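Long-range contacts in N-(5'-phosphoribosyl)anthranilate isomerase (Thermococcus kodakarensis, PDB 5LHE), which catalyses the isomerisation of N-(5-phospho-beta-D-ribosyl)anthranilate to 1-(2-carboxyphenylamino)-1-deoxy-D-ribulose 5-phosphate, the third step of tryptophan biosynthesis from chorismate: residues K10-L15 with A43-M48; R16-Y21 with V195-F200; K101-P106 with D129-D134. One frame throughout, in Å; residues are numbered along the deposited sequence. Where two conformers were deposited one is given.

Contact 1. Residues K10-L15 with A43-M48; sequences KTMDEL and AELIEM
Leu45 drives its branched end against the start of helix 12-18. With CG anti to its own carbonyl carbon (chi1 -66°) and an extended chi2 (173°), its two methyls reach the turn: Leu45 CD2 lies 3.5 Å from Thr11 C and equally near Met12 N, while Leu45 CD1 rests on Lys10 C at 3.9 Å. The turn it covers is tied down from within: Thr11 is the N-cap, its OG1 accepting from Glu14 N at 3.0 Å, and Glu14 OE1 returns to take Lys10 N. Glu14 OE2, the other oxygen, forms a salt bridge with Arg35. From helix 12-18, Leu15 CD2 comes to 3.4 Å from Leu45 O and 4.2 Å from Leu45 CD2. Met12 lies across Glu44 at about a right angle, Met12 CG 3.5 Å from Glu44 OE2. In the conformer given, one of two, Met48 crosses Met12 nearly square and runs past Leu15 in the opposite sense, with Met48 CG 3.6 Å from Leu15 CD2. Replacing Leu45 by an alanine would probably open a gap beside the capped turn and leave the Leu15 methyl with less to lean on. A polar tie between the two helices comes one residue on, from Arg16 to Met48 O, but no hydrogen bond joins the two segments, so the grip between them is one of methyl, methylene and thioether groups.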
# COMPACT_ATOMS: atom_id res chain seq x y z
N LYS A 10 1.57 0.05 14.58
CA LYS A 10 0.57 -0.08 15.63
C LYS A 10 0.95 0.69 16.88
O LYS A 10 0.15 0.82 17.80
CB LYS A 10 0.34 -1.55 15.98
CG LYS A 10 0.06 -2.43 14.77
CD LYS A 10 -1.05 -3.43 15.05
CE LYS A 10 -0.63 -4.51 16.02
NZ LYS A 10 -1.84 -5.29 16.43
N THR A 11 2.18 1.21 16.91
CA THR A 11 2.67 1.94 18.08
C THR A 11 3.54 3.13 17.66
O THR A 11 4.02 3.20 16.51
CB THR A 11 3.51 1.04 19.01
OG1 THR A 11 4.70 0.63 18.32
CG2 THR A 11 2.72 -0.20 19.46
N MET A 12 3.73 4.05 18.61
CA MET A 12 4.64 5.18 18.45
C MET A 12 6.07 4.73 18.18
O MET A 12 6.81 5.37 17.43
CB MET A 12 4.66 6.06 19.70
CG MET A 12 3.33 6.53 20.18
SD MET A 12 3.44 7.00 21.93
CE MET A 12 5.09 7.70 21.98
N ASP A 13 6.48 3.65 18.86
CA ASP A 13 7.82 3.11 18.68
C ASP A 13 7.96 2.65 17.25
O ASP A 13 8.90 3.04 16.55
CB ASP A 13 8.08 1.96 19.66
CG ASP A 13 8.26 2.44 21.08
OD1 ASP A 13 8.54 3.65 21.28
OD2 ASP A 13 8.12 1.61 22.01
N GLU A 14 7.01 1.83 16.80
CA GLU A 14 7.03 1.36 15.42
C GLU A 14 7.03 2.52 14.43
O GLU A 14 7.76 2.50 13.45
CB GLU A 14 5.84 0.45 15.16
CG GLU A 14 5.96 -0.94 15.75
CD GLU A 14 4.86 -1.85 15.26
OE1 GLU A 14 3.74 -1.37 15.04
OE2 GLU A 14 5.11 -3.07 15.09
N LEU A 15 6.22 3.54 14.70
CA LEU A 15 6.11 4.69 13.82
C LEU A 15 7.41 5.49 13.72
O LEU A 15 7.88 5.79 12.61
CB LEU A 15 4.97 5.61 14.28
CG LEU A 15 4.86 6.97 13.59
CD1 LEU A 15 4.75 6.81 12.08
CD2 LEU A 15 3.67 7.76 14.13
N ALA A 43 -5.76 7.70 15.21
CA ALA A 43 -5.74 9.15 15.28
C ALA A 43 -4.49 9.67 15.98
O ALA A 43 -3.89 10.65 15.55
CB ALA A 43 -7.00 9.65 16.00
N GLU A 44 -4.09 9.00 17.06
CA GLU A 44 -2.95 9.48 17.82
C GLU A 44 -1.68 9.29 16.99
O GLU A 44 -0.83 10.18 16.96
CB GLU A 44 -2.84 8.77 19.17
CG GLU A 44 -1.65 9.24 20.01
CD GLU A 44 -0.38 8.45 19.73
OE1 GLU A 44 -0.45 7.42 19.03
OE2 GLU A 44 0.70 8.87 20.20
N LEU A 45 -1.55 8.15 16.33
CA LEU A 45 -0.38 7.89 15.47
C LEU A 45 -0.33 8.88 14.30
O LEU A 45 0.72 9.45 13.97
CB LEU A 45 -0.40 6.46 14.95
CG LEU A 45 -0.23 5.38 16.03
CD1 LEU A 45 -0.44 4.00 15.44
CD2 LEU A 45 1.16 5.51 16.65
N ILE A 46 -1.49 9.09 13.68
CA ILE A 46 -1.60 10.05 12.60
C ILE A 46 -1.20 11.44 13.07
O ILE A 46 -0.57 12.19 12.33
CB ILE A 46 -3.03 10.06 12.02
CG1 ILE A 46 -3.24 8.78 11.20
CG2 ILE A 46 -3.24 11.28 11.14
CD1 ILE A 46 -4.65 8.60 10.68
N GLU A 47 -1.54 11.80 14.31
CA GLU A 47 -1.21 13.13 14.80
C GLU A 47 0.30 13.34 14.96
O GLU A 47 0.80 14.44 14.74
CB GLU A 47 -1.91 13.43 16.13
CG GLU A 47 -1.63 14.86 16.63
CD GLU A 47 -2.25 15.17 17.98
OE1 GLU A 47 -3.08 14.38 18.47
OE2 GLU A 47 -1.89 16.23 18.55
N MET A 48 1.04 12.31 15.35
CA MET A 48 2.47 12.50 15.61
C MET A 48 3.36 12.26 14.39
O MET A 48 4.51 12.69 14.37
CB MET A 48 2.92 11.61 16.77
CG MET A 48 2.65 10.13 16.58
SD MET A 48 3.11 9.17 18.04
CE MET A 48 4.90 9.16 17.89

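Contact 2. Residues R16-Y21 with V195-F200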
# COMPACT_ATOMS: atom_id res chain seq x y z
N ARG A 16 7.98 5.86 14.85
CA ARG A 16 9.22 6.63 14.83
C ARG A 16 10.36 5.86 14.14
O ARG A 16 11.22 6.47 13.49
CB ARG A 16 9.62 7.03 16.25
CG ARG A 16 8.69 8.08 16.84
CD ARG A 16 8.71 9.33 15.97
NE ARG A 16 8.15 10.49 16.65
CZ ARG A 16 7.20 11.27 16.14
NH1 ARG A 16 6.71 11.00 14.94
NH2 ARG A 16 6.75 12.31 16.83
N LEU A 17 10.35 4.54 14.29
CA LEU A 17 11.30 3.67 13.59
C LEU A 17 11.15 3.81 12.07
O LEU A 17 12.11 4.17 11.39
CB LEU A 17 11.11 2.21 14.02
CG LEU A 17 11.98 1.15 13.31
CD1 LEU A 17 13.46 1.44 13.45
CD2 LEU A 17 11.67 -0.26 13.79
N VAL A 18 9.96 3.54 11.54
CA VAL A 18 9.79 3.51 10.09
C VAL A 18 10.07 4.88 9.48
O VAL A 18 10.52 4.97 8.33
CB VAL A 18 8.36 3.06 9.65
CG1 VAL A 18 8.00 1.75 10.30
CG2 VAL A 18 7.31 4.11 9.98
N GLU A 19 9.85 5.94 10.25
CA GLU A 19 10.05 7.29 9.74
C GLU A 19 11.51 7.59 9.41
O GLU A 19 11.82 8.51 8.67
CB GLU A 19 9.53 8.31 10.73
CG GLU A 19 8.11 8.67 10.44
CD GLU A 19 7.40 9.39 11.58
OE1 GLU A 19 8.03 9.72 12.61
OE2 GLU A 19 6.20 9.64 11.42
N ARG A 20 12.41 6.79 9.95
CA ARG A 20 13.81 6.98 9.61
C ARG A 20 14.16 6.44 8.23
O ARG A 20 15.23 6.75 7.68
CB ARG A 20 14.70 6.32 10.67
CG ARG A 20 14.60 6.99 12.02
CD ARG A 20 15.85 6.77 12.84
NE ARG A 20 16.07 5.35 13.14
CZ ARG A 20 15.51 4.71 14.16
NH1 ARG A 20 14.70 5.35 14.99
NH2 ARG A 20 15.78 3.43 14.36
N TYR A 21 13.28 5.64 7.65
CA TYR A 21 13.62 4.92 6.42
C TYR A 21 12.65 5.13 5.29
O TYR A 21 13.06 5.31 4.13
CB TYR A 21 13.70 3.42 6.72
CG TYR A 21 14.70 3.09 7.79
CD1 TYR A 21 14.33 3.05 9.13
CD2 TYR A 21 16.03 2.81 7.46
CE1 TYR A 21 15.25 2.75 10.11
CE2 TYR A 21 16.94 2.51 8.42
CZ TYR A 21 16.56 2.47 9.75
OH TYR A 21 17.50 2.15 10.71
N VAL A 195 16.76 -4.06 11.95
CA VAL A 195 17.71 -4.74 11.07
C VAL A 195 17.00 -5.25 9.82
O VAL A 195 17.54 -5.15 8.71
CB VAL A 195 18.46 -5.91 11.78
CG1 VAL A 195 19.58 -5.37 12.68
CG2 VAL A 195 17.51 -6.76 12.58
N LEU A 196 15.76 -5.73 9.96
CA LEU A 196 14.99 -6.14 8.79
C LEU A 196 14.69 -4.97 7.85
O LEU A 196 14.86 -5.09 6.63
CB LEU A 196 13.69 -6.82 9.22
CG LEU A 196 13.83 -8.27 9.69
CD1 LEU A 196 12.49 -8.84 10.15
CD2 LEU A 196 14.43 -9.14 8.60
N ILE A 197 14.24 -3.85 8.40
CA ILE A 197 13.98 -2.67 7.59
C ILE A 197 15.25 -2.20 6.88
O ILE A 197 15.22 -1.90 5.68
CB ILE A 197 13.40 -1.53 8.45
CG1 ILE A 197 11.97 -1.87 8.88
CG2 ILE A 197 13.43 -0.23 7.67
CD1 ILE A 197 11.43 -0.99 10.00
N GLU A 198 16.37 -2.15 7.60
CA GLU A 198 17.63 -1.76 6.98
C GLU A 198 18.03 -2.73 5.88
O GLU A 198 18.50 -2.32 4.81
CB GLU A 198 18.75 -1.66 8.03
CG GLU A 198 18.65 -0.39 8.86
CD GLU A 198 19.91 -0.08 9.64
OE1 GLU A 198 20.67 -1.02 9.97
OE2 GLU A 198 20.15 1.13 9.91
N ALA A 199 17.82 -4.02 6.12
CA ALA A 199 18.12 -5.03 5.11
C ALA A 199 17.22 -4.85 3.90
O ALA A 199 17.68 -4.92 2.76
CB ALA A 199 17.98 -6.42 5.68
N PHE A 200 15.93 -4.63 4.16
CA PHE A 200 14.98 -4.33 3.10
C PHE A 200 15.43 -3.08 2.34
O PHE A 200 15.56 -3.11 1.11
CB PHE A 200 13.56 -4.13 3.68
CG PHE A 200 12.50 -3.91 2.64
CD1 PHE A 200 12.20 -2.62 2.19
CD2 PHE A 200 11.76 -4.96 2.13
CE1 PHE A 200 11.20 -2.39 1.25
CE2 PHE A 200 10.76 -4.75 1.18
CZ PHE A 200 10.48 -3.45 0.74
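The outer helical layer of the TIM barrel closes where residues 16-21, around the end of helix 12-18, meet Ile197 and Glu198 of the last helix, 194-204. Ile197 is the centre of the contact and sends its two branches to different neighbours. Its CG2 sits over one face of the Tyr21 ring, 3.9 Å from the centroid and 25° off the ring normal, a CH-pi contact displaced toward the rim on the side of Tyr21 CG. Ile197 CD1, on the longer branch, meets Leu17 CD2 tip to tip at 3.9 Å, with Val18 CG1 a little farther off. With CG anti to the carbonyl carbon (chi1 -58°), the Tyr21 ring lies against the last helix and its hydroxyl reaches Glu198. There Tyr21 OH donates to Glu198 OE2 at 3.0 Å, arriving 40° out of the carboxylate plane; ring and carboxylate stand almost perpendicular. Glu198 CG also packs obliquely on the ring, 3.4 Å from Tyr21 CE2. The other carboxylate oxygen, OE1, pairs with Arg194 in a salt bridge, and a bound sodium ion lies about 3 Å from the Glu198 side chain. Beneath the contact, Val18 and Ile197 both rest on Ile6 of strand 3-7, with Val186 also against Ile197, while Arg194 and Met201 of helix 194-204 extend the packing around Tyr21.

Contact 3. Residues K101-P106 with D129-D134; sequences KAFMVP and DKILLD
Lys101 to Met104 and Ile131 to Asp134 pair as parallel strands, their axes 4.7 Å apart at closest and 29° from parallel. Four backbone bonds tie the pair: Lys101 N to Lys130 O, Leu132 N to Lys101 O, Phe103 N to Leu132 O (2.8 Å) and Asp134 N to Phe103 O (2.9 Å, N-H...O 175°). A fifth, from Val105 N to Asp134 O, is weak. On the outer face, Phe103 CG is anti to the carbonyl carbon (chi1 -59°), which turns the ring toward Ile131; Ile131 CG2 lies 3.7 Å from Phe103 CE1, approaching obliquely, while Leu132 O is near the ring plane at its edge. Leu119 and Ile123 of helix 112-123 cover this ring. Lys101 sets out on the same face, then folds back so that NZ binds Ala102 O and Ser81 O. On the inner face, Ala102 CB touches Leu132 CD2 at 3.9 Å, and Met104 runs alongside Asp134, Met104 SD 3.8 Å from Asp134 CB. Asp134 OD2 is hydrogen-bonded to His80. Beyond the strand, Val105 CG2 packs on Asp134 O (3.7 Å) and Leu133 CB. Two adjacent parallel strands joined through helix 112-123 form the classic beta-alpha-beta crossover unit of the TIM barrel.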
# COMPACT_ATOMS: atom_id res chain seq x y z
N LYS A 101 -4.98 3.89 -4.21
CA LYS A 101 -5.95 2.85 -4.47
C LYS A 101 -5.23 1.52 -4.71
O LYS A 101 -4.39 1.42 -5.59
CB LYS A 101 -6.84 3.23 -5.66
CG LYS A 101 -7.86 2.17 -6.05
CD LYS A 101 -8.98 2.01 -5.02
CE LYS A 101 -10.03 1.03 -5.53
NZ LYS A 101 -9.60 -0.40 -5.49
N ALA A 102 -5.56 0.53 -3.89
CA ALA A 102 -5.02 -0.83 -3.99
C ALA A 102 -5.83 -1.72 -4.93
O ALA A 102 -7.06 -1.78 -4.82
CB ALA A 102 -4.96 -1.45 -2.62
N PHE A 103 -5.14 -2.45 -5.81
CA PHE A 103 -5.79 -3.33 -6.76
C PHE A 103 -5.22 -4.72 -6.58
O PHE A 103 -4.00 -4.89 -6.53
CB PHE A 103 -5.57 -2.87 -8.21
CG PHE A 103 -6.06 -1.49 -8.50
CD1 PHE A 103 -5.23 -0.40 -8.31
CD2 PHE A 103 -7.34 -1.28 -8.99
CE1 PHE A 103 -5.67 0.87 -8.59
CE2 PHE A 103 -7.78 -0.01 -9.27
CZ PHE A 103 -6.94 1.07 -9.07
N MET A 104 -6.10 -5.70 -6.45
CA MET A 104 -5.65 -7.07 -6.40
C MET A 104 -5.22 -7.45 -7.80
O MET A 104 -5.88 -7.10 -8.78
CB MET A 104 -6.75 -8.00 -5.89
CG MET A 104 -6.24 -9.06 -4.94
SD MET A 104 -5.59 -8.36 -3.40
CE MET A 104 -7.09 -7.85 -2.58
N VAL A 105 -4.08 -8.13 -7.90
CA VAL A 105 -3.61 -8.62 -9.18
C VAL A 105 -4.48 -9.81 -9.58
O VAL A 105 -4.58 -10.79 -8.84
CB VAL A 105 -2.13 -9.01 -9.15
CG1 VAL A 105 -1.71 -9.62 -10.47
CG2 VAL A 105 -1.27 -7.80 -8.82
N PRO A 106 -5.14 -9.71 -10.73
CA PRO A 106 -6.00 -10.83 -11.12
C PRO A 106 -5.16 -11.95 -11.73
O PRO A 106 -4.21 -11.68 -12.47
CB PRO A 106 -6.96 -10.20 -12.14
CG PRO A 106 -6.22 -9.03 -12.71
CD PRO A 106 -5.25 -8.56 -11.65
N ASP A 129 -4.02 9.43 -6.54
CA ASP A 129 -2.64 9.91 -6.47
C ASP A 129 -1.65 8.79 -6.71
O ASP A 129 -0.64 8.97 -7.38
CB ASP A 129 -2.37 10.58 -5.13
CG ASP A 129 -0.91 11.02 -4.98
OD1 ASP A 129 -0.37 11.63 -5.92
OD2 ASP A 129 -0.30 10.75 -3.92
N LYS A 130 -1.95 7.62 -6.16
CA LYS A 130 -1.05 6.49 -6.33
C LYS A 130 -1.84 5.21 -6.55
O LYS A 130 -2.98 5.08 -6.10
CB LYS A 130 -0.12 6.33 -5.14
CG LYS A 130 0.90 7.43 -5.00
CD LYS A 130 2.03 6.97 -4.07
CE LYS A 130 2.68 8.14 -3.35
NZ LYS A 130 3.25 9.15 -4.28
N ILE A 131 -1.20 4.28 -7.24
CA ILE A 131 -1.74 2.96 -7.50
C ILE A 131 -0.84 1.94 -6.83
O ILE A 131 0.38 2.00 -6.97
CB ILE A 131 -1.82 2.68 -9.02
CG1 ILE A 131 -2.89 3.57 -9.67
CG2 ILE A 131 -2.10 1.20 -9.31
CD1 ILE A 131 -2.52 4.06 -11.05
N LEU A 132 -1.46 1.04 -6.07
CA LEU A 132 -0.75 -0.04 -5.39
C LEU A 132 -1.25 -1.37 -5.94
O LEU A 132 -2.47 -1.63 -5.98
CB LEU A 132 -0.93 0.04 -3.86
CG LEU A 132 -0.29 -1.01 -2.92
CD1 LEU A 132 -0.04 -0.46 -1.51
CD2 LEU A 132 -1.13 -2.28 -2.81
N LEU A 133 -0.32 -2.22 -6.36
CA LEU A 133 -0.65 -3.55 -6.88
C LEU A 133 -0.33 -4.58 -5.82
O LEU A 133 0.83 -4.76 -5.44
CB LEU A 133 0.10 -3.85 -8.18
CG LEU A 133 -0.13 -2.90 -9.35
CD1 LEU A 133 0.45 -3.50 -10.62
CD2 LEU A 133 -1.60 -2.61 -9.52
N ASP A 134 -1.37 -5.25 -5.33
CA ASP A 134 -1.23 -6.22 -4.26
C ASP A 134 -1.02 -7.61 -4.85
O ASP A 134 -1.97 -8.28 -5.26
CB ASP A 134 -2.46 -6.20 -3.36
CG ASP A 134 -2.14 -6.63 -1.94
OD1 ASP A 134 -1.01 -7.10 -1.69
OD2 ASP A 134 -3.02 -6.48 -1.07

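Contacts 1 and 2 share helix 12-18 and lie side by side in the outer helical layer, their centres 15 Å apart. They touch where Arg16 NH1 probably hydrogen-bonds to Met48 O, at 2.8 Å. Contact 1 joins this helix to the next one along the chain, contact 2 to the last, so together they flank it. Contact 3 belongs to the barrel wall inside: its centre is 24 Å from that of contact 1 and 23 Å from that of contact 2, with nearest atoms about 15 and 11 Å away. As in other TIM barrels, the active site is expected at the C-terminal strand ends, toward which contact 3 runs; the sodium ion instead lies beside contact 2.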